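PDB 3BJK: acyl-CoA thioester hydrolase HI0827 from Haemophilus influenzae Rd KW20, which probably hydrolyses the thioester bond of a broad range of acyl-coenzyme A substrates, working as a hotdog-fold hexamer assembled as a trimer of dimers. Local coordinates for residues 91-96 against 116-121; 15-20 against 47-52; 85-90 against 143-148. The protein carries 1 engineered substitution. All coordinates share one frame; numbering follows the deposited sequence.

Interaction 1. Residues 91-96 against 116-121; sequences SIKIKV and DAVFTF
Ile94 CG1 and Phe121 CG both lie beside their own backbone N, at chi1 of -68° and -58°, and this brings the CD1 methyl of Ile94 to CE2 of the ring at 4.0 Å, the two side chains crossing at about a right angle. Ile92 O sits at the edge of this ring, near its plane, 3.6 Å from Phe121 CD2. Farther along, Val96 CG2 approaches Phe119 CD1 obliquely at 4.1 Å. These residues occupy one face of an antiparallel pair in the hotdog sheet, the face that wraps the long helix 35-54: Phe119 and Val96 lie on Met42, Phe121 on Ala50. Three hydrogen-bonded pairs, Ile92 with Phe121, Ile94 with Phe119 and Val96 with Ala117, hold the register, and Ile94 N reaches Phe119 O at 2.8 Å. The other face is partly open and more polar. There Val118 CG1 rests against the extended chain of Lys93, 3.8 Å from CE, while Lys95 bends only at its last torsion. Its NZ makes a long salt bridge of 3.8 Å to Asp116 OD2, and a water accepts from the amine and donates to that oxygen; Asp116 OD1 is held separately by Asn67 ND2.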
loop_
_atom_site.group_PDB
_atom_site.type_symbol
_atom_site.label_atom_id
_atom_site.label_comp_id
_atom_site.label_asym_id
_atom_site.label_seq_id
_atom_site.Cartn_x
_atom_site.Cartn_y
_atom_site.Cartn_z
ATOM N N SER C 91 -30.077 2.543 -12.569
ATOM C CA SER C 91 -28.753 2.181 -13.171
ATOM C C SER C 91 -28.132 3.340 -13.992
ATOM O O SER C 91 -28.835 4.214 -14.536
ATOM C CB SER C 91 -28.883 0.951 -14.057
ATOM O OG SER C 91 -29.773 1.231 -15.110
ATOM N N ILE C 92 -26.809 3.345 -14.077
ATOM C CA ILE C 92 -26.087 4.315 -14.847
ATOM C C ILE C 92 -24.990 3.571 -15.602
ATOM O O ILE C 92 -24.161 2.908 -14.989
ATOM C CB ILE C 92 -25.417 5.342 -13.913
ATOM C CG1 ILE C 92 -26.477 6.013 -13.064
ATOM C CG2 ILE C 92 -24.679 6.393 -14.694
ATOM C CD1 ILE C 92 -25.995 6.516 -11.819
ATOM N N LYS C 93 -24.966 3.715 -16.917
ATOM C CA LYS C 93 -23.992 2.991 -17.761
ATOM C C LYS C 93 -22.988 4.054 -18.247
ATOM O O LYS C 93 -23.402 5.100 -18.755
ATOM C CB LYS C 93 -24.777 2.323 -18.895
ATOM C CG LYS C 93 -24.006 1.494 -19.927
ATOM C CD LYS C 93 -24.977 0.858 -20.924
ATOM C CE LYS C 93 -24.234 -0.046 -21.890
ATOM N NZ LYS C 93 -25.052 -0.518 -23.031
ATOM N N ILE C 94 -21.688 3.813 -18.059
ATOM C CA ILE C 94 -20.688 4.816 -18.325
ATOM C C ILE C 94 -19.579 4.139 -19.134
ATOM O O ILE C 94 -19.081 3.099 -18.726
ATOM C CB ILE C 94 -20.103 5.472 -17.039
ATOM C CG1 ILE C 94 -21.163 6.322 -16.358
ATOM C CG2 ILE C 94 -18.860 6.326 -17.407
ATOM C CD1 ILE C 94 -20.890 6.737 -15.045
ATOM N N LYS C 95 -19.235 4.705 -20.285
ATOM C CA LYS C 95 -17.987 4.309 -20.983
ATOM C C LYS C 95 -16.791 5.121 -20.449
ATOM O O LYS C 95 -16.829 6.372 -20.410
ATOM C CB LYS C 95 -18.134 4.476 -22.477
ATOM C CG LYS C 95 -16.956 3.840 -23.307
ATOM C CD LYS C 95 -17.099 4.225 -24.736
ATOM C CE LYS C 95 -16.079 3.503 -25.639
ATOM N NZ LYS C 95 -14.969 2.979 -24.881
ATOM N N VAL C 96 -15.739 4.420 -20.027
ATOM C CA VAL C 96 -14.498 5.035 -19.535
ATOM C C VAL C 96 -13.369 4.766 -20.527
ATOM O O VAL C 96 -13.238 3.632 -21.009
ATOM C CB VAL C 96 -14.143 4.455 -18.139
ATOM C CG1 VAL C 96 -12.813 5.006 -17.600
ATOM C CG2 VAL C 96 -15.274 4.723 -17.164
ATOM N N ASP C 116 -10.027 0.959 -22.389
ATOM C CA ASP C 116 -11.424 1.361 -22.301
ATOM C C ASP C 116 -12.246 0.319 -21.557
ATOM O O ASP C 116 -11.781 -0.775 -21.287
ATOM C CB ASP C 116 -12.029 1.719 -23.643
ATOM C CG ASP C 116 -12.152 0.539 -24.622
ATOM O OD1 ASP C 116 -12.464 -0.630 -24.269
ATOM O OD2 ASP C 116 -11.954 0.825 -25.799
ATOM N N ALA C 117 -13.455 0.711 -21.187
ATOM C CA ALA C 117 -14.379 -0.195 -20.526
ATOM C C ALA C 117 -15.791 0.420 -20.537
ATOM O O ALA C 117 -15.966 1.649 -20.626
ATOM C CB ALA C 117 -13.914 -0.452 -19.129
ATOM N N VAL C 118 -16.797 -0.425 -20.391
ATOM C CA VAL C 118 -18.160 0.074 -20.142
ATOM C C VAL C 118 -18.659 -0.511 -18.817
ATOM O O VAL C 118 -18.780 -1.732 -18.709
ATOM C CB VAL C 118 -19.090 -0.333 -21.294
ATOM C CG1 VAL C 118 -20.539 0.117 -20.981
ATOM C CG2 VAL C 118 -18.573 0.282 -22.605
ATOM N N PHE C 119 -18.891 0.382 -17.843
ATOM C CA PHE C 119 -19.293 0.078 -16.472
ATOM C C PHE C 119 -20.757 0.329 -16.344
ATOM O O PHE C 119 -21.283 1.238 -16.971
ATOM C CB PHE C 119 -18.614 1.014 -15.460
ATOM C CG PHE C 119 -17.193 0.622 -15.109
ATOM C CD1 PHE C 119 -16.140 0.886 -15.977
ATOM C CD2 PHE C 119 -16.908 0.050 -13.884
ATOM C CE1 PHE C 119 -14.861 0.486 -15.646
ATOM C CE2 PHE C 119 -15.678 -0.313 -13.560
ATOM C CZ PHE C 119 -14.632 -0.099 -14.436
ATOM N N THR C 120 -21.391 -0.456 -15.499
ATOM C CA THR C 120 -22.754 -0.207 -15.018
ATOM C C THR C 120 -22.767 -0.101 -13.473
ATOM O O THR C 120 -22.320 -1.003 -12.742
ATOM C CB THR C 120 -23.750 -1.329 -15.460
ATOM O OG1 THR C 120 -23.550 -1.653 -16.842
ATOM C CG2 THR C 120 -25.187 -0.942 -15.138
ATOM N N PHE C 121 -23.366 0.982 -13.001
ATOM C CA PHE C 121 -23.516 1.265 -11.592
ATOM C C PHE C 121 -24.975 1.293 -11.237
ATOM O O PHE C 121 -25.809 1.527 -12.086
ATOM C CB PHE C 121 -22.954 2.659 -11.291
ATOM C CG PHE C 121 -21.520 2.811 -11.681
ATOM C CD1 PHE C 121 -20.512 2.460 -10.787
ATOM C CD2 PHE C 121 -21.181 3.232 -12.940
ATOM C CE1 PHE C 121 -19.210 2.564 -11.111
ATOM C CE2 PHE C 121 -19.830 3.325 -13.298
ATOM C CZ PHE C 121 -18.848 3.003 -12.360
HETATM O O HOH W 1 -12.496 3.219 -26.905
#

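Interaction 2. Residues 15-20 against 47-52; sequences VLLLRT and AILAKE. With EDO (1,2-ethanediol), chain S; EDO (1,2-ethanediol), chain B.
Leu17 and Leu49 mark the closest backbone approach, CA to CA 6.9 Å, where strand 15-20 passes helix 47-52 with axes 8.9 Å apart and N-to-C directions 137° from each other. Leu17 sends CD2 to Leu49 CB at 3.7 Å, and Val15 CG2 flanks the same leucine. With CG beside its own carbonyl carbon (chi1 -153°), Leu49 offers both CB and CG to the Leu17 methyl. Leu18 CD2 meets Ile48 CD1, methyl to methyl, at 3.6 Å, the side chains set obliquely to one another. Leu17 and Leu18 form a classic beta bulge, both facing Cys80 of the adjacent strand, which is consistent with two successive residues reaching the helix; the contact seats the central hotdog helix against the first strand of the sheet. At its margin a 1,2-ethanediol, probably from the crystallisation liquor, spans the Glu52 carboxylate, giving O2 to OE1 and O1 to OE2, each pair 2.9 Å apart. Glu52 OE2 also forms salt bridges with Arg19 and Lys101 of the second subunit. Arg19 of this chain extends into the dimer interface, where NH1 bonds to Leu17 O of the second subunit and, at 2.9 Å, to O1 of another 1,2-ethanediol.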
loop_
_atom_site.group_PDB
_atom_site.type_symbol
_atom_site.label_atom_id
_atom_site.label_comp_id
_atom_site.label_asym_id
_atom_site.label_seq_id
_atom_site.Cartn_x
_atom_site.Cartn_y
_atom_site.Cartn_z
ATOM N N VAL C 15 -16.064 13.450 -20.041
ATOM C CA VAL C 15 -15.576 14.423 -19.096
ATOM C C VAL C 15 -14.402 13.821 -18.342
ATOM O O VAL C 15 -14.287 12.615 -18.224
ATOM C CB VAL C 15 -16.701 14.909 -18.153
ATOM C CG1 VAL C 15 -17.769 15.548 -18.970
ATOM C CG2 VAL C 15 -17.294 13.794 -17.340
ATOM N N LEU C 16 -13.534 14.661 -17.818
ATOM C CA LEU C 16 -12.370 14.160 -17.124
ATOM C C LEU C 16 -12.861 13.691 -15.756
ATOM O O LEU C 16 -13.473 14.442 -15.015
ATOM C CB LEU C 16 -11.281 15.195 -16.984
ATOM C CG LEU C 16 -10.020 14.743 -16.210
ATOM C CD1 LEU C 16 -9.194 13.810 -17.028
ATOM C CD2 LEU C 16 -9.223 15.955 -15.930
ATOM N N LEU C 17 -12.616 12.433 -15.487
ATOM C CA LEU C 17 -12.989 11.806 -14.239
ATOM C C LEU C 17 -11.867 11.845 -13.188
ATOM O O LEU C 17 -12.093 12.174 -12.010
ATOM C CB LEU C 17 -13.349 10.364 -14.483
ATOM C CG LEU C 17 -14.378 10.098 -15.583
ATOM C CD1 LEU C 17 -14.431 8.641 -15.881
ATOM C CD2 LEU C 17 -15.747 10.654 -15.168
ATOM N N LEU C 18 -10.663 11.482 -13.641
ATOM C CA LEU C 18 -9.538 11.270 -12.774
ATOM C C LEU C 18 -8.287 11.577 -13.520
ATOM O O LEU C 18 -8.230 11.368 -14.719
ATOM C CB LEU C 18 -9.374 9.826 -12.352
ATOM C CG LEU C 18 -10.313 9.102 -11.400
ATOM C CD1 LEU C 18 -9.726 7.700 -11.202
ATOM C CD2 LEU C 18 -10.426 9.821 -10.102
ATOM N N ARG C 19 -7.287 12.043 -12.783
ATOM C CA ARG C 19 -5.969 12.343 -13.323
ATOM C C ARG C 19 -4.908 12.079 -12.252
ATOM O O ARG C 19 -4.979 12.622 -11.135
ATOM C CB ARG C 19 -5.851 13.788 -13.781
ATOM C CG ARG C 19 -4.607 14.060 -14.630
ATOM C CD ARG C 19 -4.777 15.374 -15.368
ATOM N NE ARG C 19 -3.783 15.687 -16.397
ATOM C CZ ARG C 19 -2.771 16.540 -16.305
ATOM N NH1 ARG C 19 -2.471 17.173 -15.182
ATOM N NH2 ARG C 19 -2.003 16.741 -17.367
ATOM N N THR C 20 -3.891 11.322 -12.632
ATOM C CA THR C 20 -2.863 10.902 -11.696
ATOM C C THR C 20 -1.523 10.566 -12.406
ATOM O O THR C 20 -1.433 10.621 -13.605
ATOM C CB THR C 20 -3.336 9.782 -10.740
ATOM O OG1 THR C 20 -2.455 9.732 -9.632
ATOM C CG2 THR C 20 -3.391 8.425 -11.350
ATOM N N ALA C 47 -17.214 5.660 -11.116
ATOM C CA ALA C 47 -18.086 5.803 -9.929
ATOM C C ALA C 47 -18.324 7.226 -9.505
ATOM O O ALA C 47 -19.460 7.553 -9.039
ATOM C CB ALA C 47 -17.509 5.038 -8.773
ATOM N N ILE C 48 -17.318 8.073 -9.643
ATOM C CA ILE C 48 -17.455 9.513 -9.324
ATOM C C ILE C 48 -18.598 10.105 -10.173
ATOM O O ILE C 48 -19.464 10.774 -9.665
ATOM C CB ILE C 48 -16.132 10.315 -9.550
ATOM C CG1 ILE C 48 -15.075 9.970 -8.475
ATOM C CG2 ILE C 48 -16.390 11.816 -9.494
ATOM C CD1 ILE C 48 -13.652 10.586 -8.707
ATOM N N LEU C 49 -18.542 9.859 -11.475
ATOM C CA LEU C 49 -19.527 10.364 -12.419
ATOM C C LEU C 49 -20.943 9.763 -12.124
ATOM O O LEU C 49 -21.947 10.480 -12.092
ATOM C CB LEU C 49 -19.095 10.066 -13.833
ATOM C CG LEU C 49 -19.605 11.024 -14.960
ATOM C CD1 LEU C 49 -19.880 10.277 -16.207
ATOM C CD2 LEU C 49 -20.755 11.977 -14.617
ATOM N N ALA C 50 -20.989 8.464 -11.845
ATOM C CA ALA C 50 -22.238 7.853 -11.379
ATOM C C ALA C 50 -22.757 8.497 -10.104
ATOM O O ALA C 50 -23.944 8.780 -10.028
ATOM C CB ALA C 50 -22.095 6.371 -11.180
ATOM N N LYS C 51 -21.919 8.723 -9.094
ATOM C CA LYS C 51 -22.430 9.336 -7.886
ATOM C C LYS C 51 -22.937 10.754 -8.155
ATOM O O LYS C 51 -23.869 11.196 -7.524
ATOM C CB LYS C 51 -21.351 9.382 -6.794
ATOM C CG LYS C 51 -20.944 8.025 -6.326
ATOM C CD LYS C 51 -19.752 8.100 -5.504
ATOM C CE LYS C 51 -19.066 6.783 -5.322
ATOM N NZ LYS C 51 -17.662 7.104 -5.001
ATOM N N GLU C 52 -22.255 11.471 -9.062
ATOM C CA GLU C 52 -22.654 12.821 -9.413
ATOM C C GLU C 52 -24.118 12.814 -9.973
ATOM O O GLU C 52 -24.981 13.554 -9.528
ATOM C CB GLU C 52 -21.656 13.451 -10.388
ATOM C CG GLU C 52 -20.396 14.022 -9.718
ATOM C CD GLU C 52 -19.283 14.365 -10.717
ATOM O OE1 GLU C 52 -19.253 13.814 -11.857
ATOM O OE2 GLU C 52 -18.426 15.181 -10.339
HETATM C C1 EDO S . -16.574 15.930 -13.663
HETATM O O1 EDO S . -17.748 16.323 -12.912
HETATM C C2 EDO S . -16.659 14.465 -14.102
HETATM O O2 EDO S . -16.650 13.524 -13.028
HETATM C C1 EDO B . -2.087 20.622 -15.884
HETATM O O1 EDO B . -1.031 19.663 -15.682
HETATM C C2 EDO B . -2.826 20.449 -17.229
HETATM O O2 EDO B . -1.935 20.234 -18.346
#

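Interaction 3. Residues 85-90 against 143-148; sequences LKVGRS and KALALI
Ile148 does most of the touching here, and its partner is largely backbone. With CG1 lying beside the helix nitrogen (chi1 -72°) and the chain continuing extended to CD1 (chi2 159°), the isoleucine lays its longer branch over the face of the peptide between Leu85 and Lys86, with CD1 on the nitrogen side. CG1 comes 3.6 Å from Leu85 O, and CD1 settles 3.6 Å from Lys86 N, while the CG2 branch remains farther from the same carbonyl, 3.9 Å from Leu85 O. Leu85 and Lys86, although consecutive, both start their side chains away from the helix, which probably lets Ile148 approach the peptide so closely; the two also share Lys93 as backbone partner. Val87 is the strand residue that points toward the helix. Its chi1 of -178° puts CG2 beside its own backbone N, and this methyl serves two helix residues: Leu145 CD2 at 4.3 Å and Ile148 CD1 at 4.4 Å. Leu145, three residues before Ile148, does not start toward the strand, but its CD2 reaches Val87. The contact is van der Waals packing at the surface, partly between side chains and partly of Ile148 on a peptide. Helix 139-148 thereby lies across the end of strand 77-87 just before the turn into strand 91-101, with Ala144 and Ile148 resting on Cys84 of the same strand and Arg135 of the preceding loop touching both Val87 and Leu145.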
loop_
_atom_site.group_PDB
_atom_site.type_symbol
_atom_site.label_atom_id
_atom_site.label_comp_id
_atom_site.label_asym_id
_atom_site.label_seq_id
_atom_site.Cartn_x
_atom_site.Cartn_y
_atom_site.Cartn_z
ATOM N N LEU C 85 -23.770 6.718 -21.079
ATOM C CA LEU C 85 -24.448 6.134 -22.223
ATOM C C LEU C 85 -25.961 5.974 -22.022
ATOM O O LEU C 85 -26.740 6.015 -22.981
ATOM C CB LEU C 85 -23.833 4.755 -22.522
ATOM C CG LEU C 85 -22.348 4.679 -22.961
ATOM C CD1 LEU C 85 -21.926 3.260 -23.394
ATOM C CD2 LEU C 85 -22.110 5.662 -24.099
ATOM N N LYS C 86 -26.368 5.800 -20.770
ATOM C CA LYS C 86 -27.712 5.395 -20.418
ATOM C C LYS C 86 -27.954 5.520 -18.923
ATOM O O LYS C 86 -27.094 5.198 -18.110
ATOM C CB LYS C 86 -27.958 3.947 -20.867
ATOM C CG LYS C 86 -29.378 3.550 -20.876
ATOM C CD LYS C 86 -29.543 2.086 -21.170
ATOM C CE LYS C 86 -30.932 1.658 -20.800
ATOM N NZ LYS C 86 -31.934 2.242 -21.724
ATOM N N VAL C 87 -29.131 6.011 -18.568
ATOM C CA VAL C 87 -29.522 6.160 -17.172
ATOM C C VAL C 87 -30.886 5.482 -17.008
ATOM O O VAL C 87 -31.803 5.812 -17.715
ATOM C CB VAL C 87 -29.671 7.649 -16.757
ATOM C CG1 VAL C 87 -30.032 7.757 -15.246
ATOM C CG2 VAL C 87 -28.409 8.432 -17.086
ATOM N N GLY C 88 -31.003 4.549 -16.072
ATOM C CA GLY C 88 -32.253 3.855 -15.838
ATOM C C GLY C 88 -32.958 4.514 -14.684
ATOM O O GLY C 88 -32.641 5.635 -14.281
ATOM N N ARG C 89 -33.928 3.811 -14.132
ATOM C CA ARG C 89 -34.516 4.235 -12.869
ATOM C C ARG C 89 -33.458 4.312 -11.737
ATOM O O ARG C 89 -33.449 5.229 -10.907
ATOM C CB ARG C 89 -35.612 3.227 -12.562
ATOM C CG ARG C 89 -36.490 3.484 -11.384
ATOM C CD ARG C 89 -37.517 2.347 -11.392
ATOM N NE ARG C 89 -38.245 2.177 -10.136
ATOM C CZ ARG C 89 -38.937 1.074 -9.815
ATOM N NH1 ARG C 89 -39.003 0.016 -10.659
ATOM N NH2 ARG C 89 -39.585 1.032 -8.646
ATOM N N SER C 90 -32.553 3.345 -11.725
ATOM C CA SER C 90 -31.516 3.260 -10.717
ATOM C C SER C 90 -30.127 3.033 -11.332
ATOM O O SER C 90 -29.097 3.326 -10.705
ATOM C CB SER C 90 -31.860 2.133 -9.731
ATOM O OG SER C 90 -31.956 0.858 -10.395
ATOM N N LYS C 143 -27.540 17.248 -17.624
ATOM C CA LYS C 143 -26.365 17.290 -18.528
ATOM C C LYS C 143 -26.080 15.962 -19.296
ATOM O O LYS C 143 -25.836 15.959 -20.515
ATOM C CB LYS C 143 -25.090 17.633 -17.729
ATOM C CG LYS C 143 -24.823 19.106 -17.475
ATOM C CD LYS C 143 -23.410 19.312 -16.845
ATOM C CE LYS C 143 -22.946 20.806 -16.940
ATOM N NZ LYS C 143 -21.449 20.884 -17.034
ATOM N N ALA C 144 -26.082 14.854 -18.563
ATOM C CA ALA C 144 -25.942 13.511 -19.153
ATOM C C ALA C 144 -27.044 13.172 -20.155
ATOM O O ALA C 144 -26.758 12.663 -21.239
ATOM C CB ALA C 144 -25.917 12.446 -18.053
ATOM N N LEU C 145 -28.297 13.393 -19.774
ATOM C CA LEU C 145 -29.420 13.060 -20.646
ATOM C C LEU C 145 -29.331 13.883 -21.933
ATOM O O LEU C 145 -29.662 13.396 -23.006
ATOM C CB LEU C 145 -30.774 13.294 -19.953
ATOM C CG LEU C 145 -31.237 12.397 -18.789
ATOM C CD1 LEU C 145 -32.640 12.782 -18.318
ATOM C CD2 LEU C 145 -31.223 10.941 -19.181
ATOM N N ALA C 146 -28.855 15.118 -21.812
ATOM C CA ALA C 146 -28.712 15.997 -22.952
ATOM C C ALA C 146 -27.681 15.454 -23.931
ATOM O O ALA C 146 -27.928 15.402 -25.122
ATOM C CB ALA C 146 -28.344 17.397 -22.495
ATOM N N LEU C 147 -26.526 15.051 -23.434
ATOM C CA LEU C 147 -25.515 14.451 -24.305
ATOM C C LEU C 147 -25.969 13.103 -24.879
ATOM O O LEU C 147 -25.601 12.757 -25.982
ATOM C CB LEU C 147 -24.173 14.296 -23.579
ATOM C CG LEU C 147 -23.545 15.592 -23.011
ATOM C CD1 LEU C 147 -22.498 15.280 -21.953
ATOM C CD2 LEU C 147 -22.934 16.504 -24.081
ATOM N N ILE C 148 -26.759 12.338 -24.130
ATOM C CA ILE C 148 -27.284 11.078 -24.650
ATOM C C ILE C 148 -28.242 11.378 -25.806
ATOM O O ILE C 148 -28.149 10.757 -26.867
ATOM C CB ILE C 148 -27.961 10.228 -23.547
ATOM C CG1 ILE C 148 -26.893 9.639 -22.613
ATOM C CG2 ILE C 148 -28.788 9.082 -24.149
ATOM C CD1 ILE C 148 -27.420 9.233 -21.249
#

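In the fold
From the N terminus, strand 15-21 opens the fold, and interaction 2 closes the first loop when helix 35-54 returns to it, 27 residues on. Strand 77-87 then begins interaction 3, whose loop stays open until the C-terminal helix 139-148 arrives. Interaction 1, the hairpin pairing of strands 91-101 and 111-123, is nested inside that loop, whereas interaction 2 precedes both in series. All three reach one antiparallel sheet. Interactions 1 and 2 meet where Ala47 and Ala50 of the helix pack on Ile92, Ile94 and Phe121; interactions 1 and 3 join through the backbone of Lys93 and strand 77-87. Interactions 2 and 3 do not touch, their nearest atoms lying about 6 Å apart.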